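Local structure of aminoglycoside N(3)-acetyltransferase III (Serratia marcescens, 7LAO) at residues L23-A28 with E149-H154; M58-W63 with P118-V123; R65-E70 with R83-F88; T187-M192 with V199-A204. The protein transfers an acetyl group from acetyl-CoA to the 3-amino group of 2-deoxystreptamine antibiotics such as gentamicin and kanamycin, and thereby confers resistance to them. One frame throughout, in Å; residues are numbered along the deposited sequence.

Contact 1. Residues L23-A28 with E149-H154; sequences LIMVHA and ERFVGH
F151, near the C-terminal end of helix 147-153, reaches across to L23 and M25, two residues of strand 23-28 whose side chains set out from the same face of the central sheet. The arrangement illustrates how one aromatic ring can carry most of a helix-on-sheet contact. The axes of the short segments approach to 9.8 Å, and the phenyl ring spans the space between them because F151 CG is anti to its backbone nitrogen (chi1 167°).

Apolar contacts meet the outer part of this ring. M25 CB lies 3.5 Å from F151 CZ and just as near to CE1, while L23 CG approaches the neighbouring stretch of the rim, 3.7 Å from F151 CD1. One L23 methyl does double duty: CD2 is 3.7 Å from F151 O and 3.7 Å from H154 CB, thus closing on the backbone where the helix ends. H154 has already left helical geometry, although its N still bonds to R150 O at 2.9 Å.

A Met-aromatic contact adds to these. The extended chain of M25 carries SD over one face of the F151 ring, 4.5 Å from its centroid and only 11° off the normal. M58 of the adjacent strand and V170 of helix 170-177 also touch the ring, whereas the R150 guanidinium turns elsewhere, to carbonyls of T131, L132, P135 and G145.

With no polar bond between the segments, cohesion here rests on dispersion and on the polarisable sulfur above the pi cloud, leaving the strand's N-H and C=O groups to its neighbours in the sheet.

Contact 2. Residues M58-W63 with P118-V123; sequences MGYASW and PDASMV. With EPE (4-(2-hydroxyethyl)-1-piperazine ethanesulfonic acid), chain B.
G59 and V123 form an antiparallel hydrogen-bonded pair, G59 N to V123 O at 2.8 Å and V123 N to G59 O at 2.9 Å, and Y60 with M122 makes the following non-hydrogen-bonded pair, where the first chain leaves the sheet and the second enters it. Past that point S121 O takes over the pairing: it accepts a nearly straight bond from S62 N (2.8 Å, 176°) and a weak one from A61 N. The S62 hydroxyl, OG anti to the backbone nitrogen, donates to D119 O at 2.9 Å and so ties the two loops together once more.

On the sheet face of Y60 and M122, the bent methionine brings CE to 3.7 Å from Y60 CD1, with its sulfur oblique to the ring in a Met-aromatic contact. The edge of the same ring faces the carbonyls of A120 and S121. Farther along, W63 CE3 rests 3.6 Å from P118 CB, while F88 meets the indole edge-to-face.

D119 turns away from the strand pairing toward a bound HEPES molecule, probably from the crystallisation liquor. Its OD2 accepts bonds from EPE O8 (2.8 Å) and EPE N4 (2.9 Å), and OD1 is bonded to S66 OG. A carboxylate with one oxygen fixed and the other receiving both a hydroxyl and an amine suggests a polar site at the strand ends, chemistry consistent with binding amino- and hydroxyl-rich antibiotics.

Contact 3. Residues R65-E70 with R83-F88; sequences RSPYEE and RRWPPF
W85 inserts its indole among R65, P67 and E70, each of which meets a different part of it. The ring nitrogen NE1 donates to R65 O; the modelled separation of 2.5 Å is unusually short and its exact value doubtful, but the direction is clear. P67 CB sits over one face, 3.8 Å from the centroid of the six-membered ring and 21° off its normal, a CH-pi contact. At the far edge E70 OE2 lies near the ring plane, 3.4 Å from W85 CH2, its carboxylate turned almost perpendicular (88°) to the indole. The R65 chain, bent at chi2 and chi3, doubles back to set its guanidinium obliquely beside CZ2 and CH2, and its CB also packs 4.1 Å from P86 CG.

Both segments belong to the long connection between strand 56-60 and helix 102-108, and W85, P86 and P87 have backbone angles of the polyproline II conformation. W85 and P67 thus join two passes of this connection. Behind this layer P67 leans on M190 and P191 of strand 185-192, and farther along the same segment the Y68 ring meets that of Y188, their planes about 55° apart.

Contact 4. Residues T187-M192 with V199-A204; sequences TYEMPM and VRWELA
E202 O is held by two neighbouring residues of the facing strand: M190 N donates a straight bond to it at 2.9 Å (166°), nearly along the C=O axis, and E189 CA adds a CA-H...O contact at 3.3 Å. The return bond, E202 N to M190 O at 3.0 Å, completes the pair at the middle of the antiparallel hairpin formed by strands 185-192 and 200-207. Toward the turn the ladder is less regular: M192 N to R200 O measures 3.1 Å and R200 N to M192 O 3.3 Å, each donor lying above the carbonyl plane of its acceptor.

P191 falls at a non-hydrogen-bonded position opposite W201, where its missing N-H costs no cross-strand bond. The proline ring runs alongside the indole in the same direction, and P191 CD stands over the six-membered ring of W201, 3.7 Å from its centroid and 15° off the normal. V199 CG1 packs beside the proline, 3.8 Å from P191 CB. R83, from the loop nearby, makes a cation-pi contact with the indole, although this arginine is poorly ordered.

On the other face A204 CB lies over one side of the Y188 ring, 4.0 Å from its centroid. The backbone ladder therefore fixes the register, while a CH-pi contact on each face of the hairpin holds W201 and Y188 against the partner strand, Y188 on the face nearer the bound HEPES.

Overall arrangement
Contacts 1 and 2 meet in the central mixed sheet, where strands 23-28 and 56-60 are parallel neighbours; their centres lie 12 Å apart. Along the chain, contact 3 sits inside the loop closed by contact 2, itself inside that of contact 1, whereas contact 4 follows in series. Contact 2 is the link: its centre lies 15 and 16 Å from those of contacts 3 and 4, and W63, P118 and D119 touch them. Contacts 3 and 4, whose centres are 9 Å apart, form an outlying lobe of loop and hairpin about 13 Å or more (nearest atoms) from contact 1. The bound HEPES lies where sheet ends, loop and hairpin converge, which suggests a pocket assembled from all three.

Contact 1. Residues L23-A28 with E149-H154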
# COMPACT_ATOMS: atom_id res chain seq x y z
N LEU A 23 1.49 -5.78 -13.32
CA LEU A 23 0.77 -5.09 -12.27
C LEU A 23 1.76 -4.75 -11.15
O LEU A 23 2.34 -5.65 -10.54
CB LEU A 23 -0.36 -5.98 -11.74
CG LEU A 23 -1.00 -5.61 -10.41
CD1 LEU A 23 -1.76 -4.28 -10.53
CD2 LEU A 23 -2.05 -6.76 -10.05
N ILE A 24 1.99 -3.45 -10.91
CA ILE A 24 3.02 -2.99 -10.00
C ILE A 24 2.36 -2.18 -8.88
O ILE A 24 1.66 -1.19 -9.15
CB ILE A 24 4.05 -2.13 -10.75
CG1 ILE A 24 4.65 -2.98 -11.88
CG2 ILE A 24 5.19 -1.68 -9.79
CD1 ILE A 24 5.42 -4.15 -11.37
N MET A 25 2.61 -2.56 -7.65
CA MET A 25 2.30 -1.70 -6.52
C MET A 25 3.59 -1.01 -6.11
O MET A 25 4.59 -1.69 -5.79
CB MET A 25 1.73 -2.51 -5.35
CG MET A 25 1.37 -1.65 -4.13
SD MET A 25 0.21 -2.56 -2.98
CE MET A 25 0.04 -1.33 -1.67
N VAL A 26 3.58 0.33 -6.10
CA VAL A 26 4.80 1.12 -5.86
C VAL A 26 4.76 1.73 -4.47
O VAL A 26 3.78 2.37 -4.08
CB VAL A 26 4.93 2.24 -6.92
CG1 VAL A 26 6.32 2.97 -6.83
CG2 VAL A 26 4.64 1.74 -8.32
N HIS A 27 5.88 1.63 -3.74
CA HIS A 27 6.10 2.43 -2.54
C HIS A 27 7.37 3.23 -2.80
O HIS A 27 8.41 2.64 -3.06
CB HIS A 27 6.28 1.56 -1.28
CG HIS A 27 5.21 0.52 -1.12
ND1 HIS A 27 4.01 0.78 -0.49
CD2 HIS A 27 5.16 -0.77 -1.51
CE1 HIS A 27 3.26 -0.31 -0.50
NE2 HIS A 27 3.93 -1.27 -1.11
N ALA A 28 7.28 4.55 -2.75
CA ALA A 28 8.47 5.33 -3.13
C ALA A 28 8.85 6.34 -2.07
O ALA A 28 8.00 6.85 -1.34
CB ALA A 28 8.27 6.09 -4.45
N GLU A 149 -5.83 -8.57 -1.67
CA GLU A 149 -6.10 -9.96 -2.05
C GLU A 149 -6.16 -10.08 -3.57
O GLU A 149 -5.64 -11.04 -4.14
CB GLU A 149 -7.41 -10.49 -1.41
CG GLU A 149 -7.88 -11.82 -2.07
CD GLU A 149 -9.20 -12.39 -1.49
OE1 GLU A 149 -9.36 -13.62 -1.52
OE2 GLU A 149 -10.08 -11.61 -1.08
N ARG A 150 -6.77 -9.09 -4.24
CA ARG A 150 -6.87 -9.19 -5.69
C ARG A 150 -5.56 -8.83 -6.36
O ARG A 150 -5.25 -9.36 -7.44
CB ARG A 150 -8.04 -8.32 -6.19
CG ARG A 150 -9.40 -8.87 -5.57
CD ARG A 150 -10.65 -8.13 -6.04
NE ARG A 150 -10.63 -6.73 -5.60
CZ ARG A 150 -11.06 -6.28 -4.41
NH1 ARG A 150 -11.55 -7.09 -3.50
NH2 ARG A 150 -11.02 -5.01 -4.15
N PHE A 151 -4.79 -7.93 -5.76
CA PHE A 151 -3.45 -7.61 -6.26
C PHE A 151 -2.58 -8.87 -6.27
O PHE A 151 -1.93 -9.17 -7.29
CB PHE A 151 -2.84 -6.52 -5.39
CG PHE A 151 -1.33 -6.31 -5.59
CD1 PHE A 151 -0.82 -5.63 -6.72
CD2 PHE A 151 -0.46 -6.75 -4.63
CE1 PHE A 151 0.60 -5.44 -6.85
CE2 PHE A 151 0.95 -6.55 -4.75
CZ PHE A 151 1.47 -5.92 -5.85
N VAL A 152 -2.64 -9.66 -5.19
CA VAL A 152 -1.91 -10.95 -5.14
C VAL A 152 -2.47 -11.93 -6.16
O VAL A 152 -1.71 -12.54 -6.91
CB VAL A 152 -1.96 -11.55 -3.73
CG1 VAL A 152 -1.31 -12.95 -3.68
CG2 VAL A 152 -1.32 -10.58 -2.77
N GLY A 153 -3.83 -12.07 -6.21
CA GLY A 153 -4.42 -13.02 -7.16
C GLY A 153 -4.14 -12.72 -8.62
O GLY A 153 -4.13 -13.62 -9.46
N HIS A 154 -3.91 -11.45 -8.96
CA HIS A 154 -3.60 -11.07 -10.33
C HIS A 154 -2.09 -11.05 -10.60
O HIS A 154 -1.66 -10.53 -11.63
CB HIS A 154 -4.24 -9.70 -10.66
CG HIS A 154 -5.72 -9.82 -10.92
ND1 HIS A 154 -6.21 -10.19 -12.14
CD2 HIS A 154 -6.78 -9.69 -10.09
CE1 HIS A 154 -7.54 -10.27 -12.06
NE2 HIS A 154 -7.91 -9.99 -10.82

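Contact 2. Residues M58-W63 with P118-V123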
# COMPACT_ATOMS: atom_id res chain seq x y z
N MET A 58 -0.34 0.64 -9.01
CA MET A 58 -1.15 0.70 -7.81
C MET A 58 -0.38 1.33 -6.67
O MET A 58 0.85 1.20 -6.57
CB MET A 58 -1.58 -0.71 -7.42
CG MET A 58 -2.53 -0.79 -6.24
SD MET A 58 -3.10 -2.54 -6.03
CE MET A 58 -3.94 -2.45 -4.45
N GLY A 59 -1.11 1.97 -5.78
CA GLY A 59 -0.44 2.64 -4.68
C GLY A 59 -1.34 2.67 -3.47
O GLY A 59 -2.58 2.61 -3.58
N TYR A 60 -0.72 2.80 -2.30
CA TYR A 60 -1.44 2.83 -1.03
C TYR A 60 -1.64 4.28 -0.63
O TYR A 60 -0.75 4.91 -0.06
CB TYR A 60 -0.66 2.04 0.01
CG TYR A 60 -1.28 1.79 1.35
CD1 TYR A 60 -2.65 1.99 1.60
CD2 TYR A 60 -0.48 1.36 2.39
CE1 TYR A 60 -3.18 1.75 2.87
CE2 TYR A 60 -0.99 1.13 3.65
CZ TYR A 60 -2.34 1.30 3.89
OH TYR A 60 -2.83 1.07 5.15
N ALA A 61 -2.83 4.82 -0.93
CA ALA A 61 -3.03 6.27 -0.81
C ALA A 61 -3.49 6.67 0.59
O ALA A 61 -3.03 7.68 1.13
CB ALA A 61 -4.05 6.75 -1.85
N SER A 62 -4.45 5.94 1.15
CA SER A 62 -4.97 6.25 2.49
C SER A 62 -5.52 7.68 2.45
O SER A 62 -6.03 8.12 1.40
CB SER A 62 -3.90 5.99 3.55
OG SER A 62 -4.35 6.44 4.83
N TRP A 63 -5.40 8.45 3.53
CA TRP A 63 -6.08 9.74 3.60
C TRP A 63 -5.35 10.63 4.59
O TRP A 63 -5.05 10.18 5.70
CB TRP A 63 -7.54 9.51 4.02
CG TRP A 63 -8.47 10.73 4.05
CD1 TRP A 63 -8.30 11.91 3.40
CD2 TRP A 63 -9.69 10.84 4.78
NE1 TRP A 63 -9.36 12.76 3.67
CE2 TRP A 63 -10.23 12.12 4.52
CE3 TRP A 63 -10.39 9.97 5.63
CZ2 TRP A 63 -11.42 12.56 5.08
CZ3 TRP A 63 -11.59 10.40 6.18
CH2 TRP A 63 -12.09 11.69 5.91
N PRO A 118 -11.72 4.79 3.43
CA PRO A 118 -10.93 6.03 3.60
C PRO A 118 -9.59 5.79 4.27
O PRO A 118 -8.57 6.32 3.80
CB PRO A 118 -11.85 6.92 4.43
CG PRO A 118 -13.22 6.26 4.40
CD PRO A 118 -12.94 4.80 4.25
N ASP A 119 -9.55 4.99 5.33
CA ASP A 119 -8.26 4.83 6.00
C ASP A 119 -7.30 3.95 5.20
O ASP A 119 -6.08 4.17 5.24
CB ASP A 119 -8.46 4.28 7.41
CG ASP A 119 -7.18 4.23 8.19
OD1 ASP A 119 -6.75 5.27 8.74
OD2 ASP A 119 -6.59 3.15 8.21
N ALA A 120 -7.80 2.97 4.44
CA ALA A 120 -6.94 2.05 3.71
C ALA A 120 -6.97 2.32 2.21
O ALA A 120 -6.55 1.48 1.43
CB ALA A 120 -7.33 0.61 4.00
N SER A 121 -7.46 3.48 1.81
CA SER A 121 -7.72 3.78 0.41
C SER A 121 -6.55 3.44 -0.51
O SER A 121 -5.38 3.73 -0.22
CB SER A 121 -8.06 5.26 0.30
OG SER A 121 -8.29 5.62 -1.04
N MET A 122 -6.88 2.84 -1.65
CA MET A 122 -5.89 2.45 -2.65
C MET A 122 -6.16 3.20 -3.94
O MET A 122 -7.30 3.49 -4.26
CB MET A 122 -5.95 0.94 -2.94
CG MET A 122 -5.80 0.09 -1.72
SD MET A 122 -4.05 -0.15 -1.28
CE MET A 122 -4.33 -1.03 0.25
N VAL A 123 -5.10 3.49 -4.70
CA VAL A 123 -5.23 4.11 -6.01
C VAL A 123 -4.71 3.08 -7.00
O VAL A 123 -3.72 2.39 -6.71
CB VAL A 123 -4.47 5.46 -6.12
CG1 VAL A 123 -2.94 5.30 -5.73
CG2 VAL A 123 -4.55 6.01 -7.52
N1 EPE B . -2.90 5.00 8.86
C2 EPE B . -2.84 4.01 9.95
C3 EPE B . -3.82 2.85 9.82
N4 EPE B . -3.84 2.28 8.49
C5 EPE B . -3.30 3.06 7.39
C6 EPE B . -3.56 4.54 7.62
C7 EPE B . -3.92 0.84 8.35
C8 EPE B . -5.33 0.36 8.06
O8 EPE B . -5.71 0.89 6.82
C9 EPE B . -3.65 6.16 9.35
C10 EPE B . -2.71 7.34 9.44
S EPE B . -3.40 8.53 10.60
O1S EPE B . -4.39 9.34 9.90
O2S EPE B . -2.33 9.40 11.10
O3S EPE B . -4.00 7.76 11.71

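Contact 3. Residues R65-E70 with R83-F88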
# COMPACT_ATOMS: atom_id res chain seq x y z
N ARG A 65 -6.57 13.00 6.30
CA ARG A 65 -7.45 13.39 7.41
C ARG A 65 -8.23 12.18 7.94
O ARG A 65 -9.40 12.28 8.32
CB ARG A 65 -8.42 14.49 6.99
CG ARG A 65 -7.76 15.83 6.64
CD ARG A 65 -7.02 16.43 7.82
NE ARG A 65 -7.65 16.06 9.09
CZ ARG A 65 -7.00 15.86 10.23
NH1 ARG A 65 -5.68 16.01 10.29
NH2 ARG A 65 -7.68 15.52 11.32
N SER A 66 -7.60 11.02 7.98
CA SER A 66 -8.28 9.85 8.50
C SER A 66 -8.40 9.97 10.02
O SER A 66 -7.45 10.40 10.67
CB SER A 66 -7.54 8.59 8.10
OG SER A 66 -7.86 7.51 8.94
N PRO A 67 -9.57 9.65 10.61
CA PRO A 67 -9.72 9.67 12.08
C PRO A 67 -9.43 8.32 12.73
O PRO A 67 -10.18 7.85 13.59
CB PRO A 67 -11.19 10.08 12.25
CG PRO A 67 -11.86 9.46 11.09
CD PRO A 67 -10.87 9.50 9.94
N TYR A 68 -8.32 7.69 12.32
CA TYR A 68 -7.98 6.35 12.80
C TYR A 68 -7.67 6.36 14.29
O TYR A 68 -8.26 5.60 15.07
CB TYR A 68 -6.79 5.79 12.01
CG TYR A 68 -6.30 4.45 12.52
CD1 TYR A 68 -6.97 3.27 12.16
CD2 TYR A 68 -5.19 4.35 13.36
CE1 TYR A 68 -6.52 2.03 12.62
CE2 TYR A 68 -4.74 3.11 13.83
CZ TYR A 68 -5.40 1.95 13.45
OH TYR A 68 -4.98 0.71 13.90
N GLU A 69 -6.72 7.19 14.71
CA GLU A 69 -6.34 7.14 16.12
C GLU A 69 -7.40 7.82 16.98
O GLU A 69 -7.68 7.38 18.10
CB GLU A 69 -4.96 7.76 16.32
CG GLU A 69 -4.08 6.97 17.30
CD GLU A 69 -4.35 7.33 18.77
OE1 GLU A 69 -5.24 8.18 19.03
OE2 GLU A 69 -3.67 6.77 19.65
N GLU A 70 -8.02 8.87 16.45
CA GLU A 70 -9.05 9.60 17.17
C GLU A 70 -10.26 8.73 17.50
O GLU A 70 -11.05 9.09 18.38
CB GLU A 70 -9.48 10.82 16.36
CG GLU A 70 -8.35 11.81 16.06
CD GLU A 70 -7.59 11.47 14.79
OE1 GLU A 70 -7.61 10.29 14.36
OE2 GLU A 70 -6.95 12.39 14.22
N ARG A 83 -18.41 17.03 14.70
CA ARG A 83 -18.53 16.23 13.49
C ARG A 83 -18.39 17.03 12.21
O ARG A 83 -18.92 16.64 11.17
CB ARG A 83 -19.84 15.43 13.47
CG ARG A 83 -19.60 13.98 13.11
CD ARG A 83 -18.99 13.29 14.33
NE ARG A 83 -18.48 11.94 14.09
CZ ARG A 83 -18.48 10.97 15.00
NH1 ARG A 83 -18.96 11.21 16.21
NH2 ARG A 83 -18.01 9.77 14.71
N ARG A 84 -17.65 18.14 12.22
CA ARG A 84 -17.30 18.74 10.94
C ARG A 84 -16.00 18.18 10.38
O ARG A 84 -15.28 18.87 9.65
CB ARG A 84 -17.24 20.25 11.06
CG ARG A 84 -17.42 20.89 9.70
CD ARG A 84 -18.80 21.52 9.64
NE ARG A 84 -18.94 22.50 10.70
CZ ARG A 84 -19.97 22.56 11.53
NH1 ARG A 84 -20.97 21.69 11.41
NH2 ARG A 84 -20.01 23.49 12.48
N TRP A 85 -15.68 16.95 10.73
CA TRP A 85 -14.61 16.24 10.06
C TRP A 85 -14.86 16.23 8.56
O TRP A 85 -15.97 15.88 8.13
CB TRP A 85 -14.50 14.81 10.59
CG TRP A 85 -13.14 14.26 10.43
CD1 TRP A 85 -12.58 13.77 9.28
CD2 TRP A 85 -12.15 14.12 11.45
NE1 TRP A 85 -11.29 13.34 9.53
CE2 TRP A 85 -11.00 13.55 10.85
CE3 TRP A 85 -12.11 14.43 12.81
CZ2 TRP A 85 -9.84 13.28 11.57
CZ3 TRP A 85 -10.96 14.16 13.52
CH2 TRP A 85 -9.84 13.59 12.90
N PRO A 86 -13.89 16.60 7.74
CA PRO A 86 -14.09 16.65 6.28
C PRO A 86 -14.50 15.29 5.74
O PRO A 86 -13.93 14.26 6.14
CB PRO A 86 -12.72 17.08 5.74
CG PRO A 86 -11.77 16.83 6.84
CD PRO A 86 -12.53 17.05 8.11
N PRO A 87 -15.48 15.25 4.84
CA PRO A 87 -15.88 13.97 4.25
C PRO A 87 -14.80 13.42 3.33
O PRO A 87 -14.03 14.17 2.72
CB PRO A 87 -17.16 14.31 3.48
CG PRO A 87 -17.63 15.63 4.06
CD PRO A 87 -16.37 16.35 4.45
N PHE A 88 -14.73 12.10 3.26
CA PHE A 88 -13.75 11.46 2.40
C PHE A 88 -14.30 11.45 0.99
O PHE A 88 -15.22 10.69 0.67
CB PHE A 88 -13.44 10.05 2.88
CG PHE A 88 -12.50 9.32 1.98
CD1 PHE A 88 -11.18 9.70 1.88
CD2 PHE A 88 -12.96 8.25 1.21
CE1 PHE A 88 -10.32 9.02 1.05
CE2 PHE A 88 -12.09 7.57 0.38
CZ PHE A 88 -10.79 7.96 0.30

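Contact 4. Residues T187-M192 with V199-A204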
# COMPACT_ATOMS: atom_id res chain seq x y z
N THR A 187 -10.35 -1.68 16.52
CA THR A 187 -11.62 -1.11 16.09
C THR A 187 -11.48 0.40 15.95
O THR A 187 -10.84 1.06 16.77
CB THR A 187 -12.75 -1.41 17.09
OG1 THR A 187 -12.44 -0.86 18.38
CG2 THR A 187 -12.86 -2.88 17.22
N TYR A 188 -12.11 0.94 14.91
CA TYR A 188 -12.15 2.38 14.74
C TYR A 188 -13.42 2.72 13.97
O TYR A 188 -14.22 1.83 13.64
CB TYR A 188 -10.89 2.88 14.02
CG TYR A 188 -10.60 2.13 12.75
CD1 TYR A 188 -11.14 2.54 11.55
CD2 TYR A 188 -9.80 0.99 12.77
CE1 TYR A 188 -10.89 1.85 10.38
CE2 TYR A 188 -9.54 0.28 11.59
CZ TYR A 188 -10.09 0.73 10.40
OH TYR A 188 -9.86 0.06 9.22
N GLU A 189 -13.62 4.01 13.71
CA GLU A 189 -14.80 4.48 12.99
C GLU A 189 -14.38 5.39 11.84
O GLU A 189 -13.39 6.12 11.93
CB GLU A 189 -15.79 5.22 13.90
CG GLU A 189 -16.80 4.29 14.59
CD GLU A 189 -17.89 5.04 15.38
OE1 GLU A 189 -18.34 4.51 16.42
OE2 GLU A 189 -18.31 6.14 14.95
N MET A 190 -15.14 5.32 10.74
CA MET A 190 -14.88 6.08 9.53
C MET A 190 -16.16 6.69 8.96
O MET A 190 -17.21 6.03 8.95
CB MET A 190 -14.23 5.22 8.43
CG MET A 190 -12.92 4.49 8.78
SD MET A 190 -11.48 5.56 9.07
CE MET A 190 -11.48 6.62 7.66
N PRO A 191 -16.09 7.93 8.45
CA PRO A 191 -17.23 8.54 7.76
C PRO A 191 -17.48 7.90 6.40
O PRO A 191 -16.74 8.14 5.44
CB PRO A 191 -16.81 10.01 7.63
CG PRO A 191 -15.32 9.96 7.59
CD PRO A 191 -14.91 8.82 8.47
N MET A 192 -18.55 7.11 6.30
CA MET A 192 -18.97 6.50 5.04
C MET A 192 -19.97 7.40 4.29
O MET A 192 -20.33 8.49 4.75
CB MET A 192 -19.59 5.13 5.31
CG MET A 192 -18.62 4.07 5.79
SD MET A 192 -17.19 3.84 4.71
CE MET A 192 -16.04 4.72 5.68
N VAL A 199 -23.03 11.63 5.29
CA VAL A 199 -22.09 10.96 6.15
C VAL A 199 -22.85 10.10 7.15
O VAL A 199 -23.81 10.55 7.79
CB VAL A 199 -21.22 12.00 6.88
CG1 VAL A 199 -20.33 11.31 7.86
CG2 VAL A 199 -20.41 12.82 5.87
N ARG A 200 -22.43 8.85 7.26
CA ARG A 200 -22.85 7.98 8.34
C ARG A 200 -21.58 7.34 8.89
O ARG A 200 -20.90 6.59 8.18
CB ARG A 200 -23.86 6.93 7.86
CG ARG A 200 -25.00 7.52 7.00
CD ARG A 200 -26.38 7.31 7.65
NE ARG A 200 -26.49 7.95 8.96
CZ ARG A 200 -27.39 7.63 9.89
NH1 ARG A 200 -28.27 6.66 9.67
NH2 ARG A 200 -27.41 8.28 11.05
N TRP A 201 -21.23 7.70 10.13
CA TRP A 201 -20.06 7.11 10.75
C TRP A 201 -20.32 5.66 11.05
O TRP A 201 -21.32 5.29 11.67
CB TRP A 201 -19.65 7.83 12.02
CG TRP A 201 -18.97 9.05 11.68
CD1 TRP A 201 -19.55 10.16 11.17
CD2 TRP A 201 -17.56 9.32 11.74
NE1 TRP A 201 -18.60 11.12 10.94
CE2 TRP A 201 -17.37 10.63 11.28
CE3 TRP A 201 -16.45 8.58 12.17
CZ2 TRP A 201 -16.12 11.23 11.22
CZ3 TRP A 201 -15.20 9.18 12.11
CH2 TRP A 201 -15.05 10.49 11.64
N GLU A 202 -19.42 4.83 10.57
CA GLU A 202 -19.61 3.43 10.64
C GLU A 202 -18.36 2.85 11.20
O GLU A 202 -17.28 3.40 11.16
CB GLU A 202 -19.86 2.84 9.28
CG GLU A 202 -20.84 1.71 9.27
CD GLU A 202 -21.23 1.41 7.86
OE1 GLU A 202 -20.48 0.66 7.18
OE2 GLU A 202 -22.26 1.95 7.40
N LEU A 203 -18.51 1.69 11.67
CA LEU A 203 -17.50 1.14 12.50
C LEU A 203 -16.79 0.02 11.78
O LEU A 203 -17.42 -0.74 11.03
CB LEU A 203 -18.09 0.64 13.82
CG LEU A 203 -17.12 -0.04 14.79
CD1 LEU A 203 -16.04 0.94 15.24
CD2 LEU A 203 -17.86 -0.62 15.98
N ALA A 204 -15.48 -0.08 11.98
CA ALA A 204 -14.70 -1.21 11.50
C ALA A 204 -14.09 -2.01 12.64
O ALA A 204 -13.78 -1.48 13.71
CB ALA A 204 -13.57 -0.73 10.57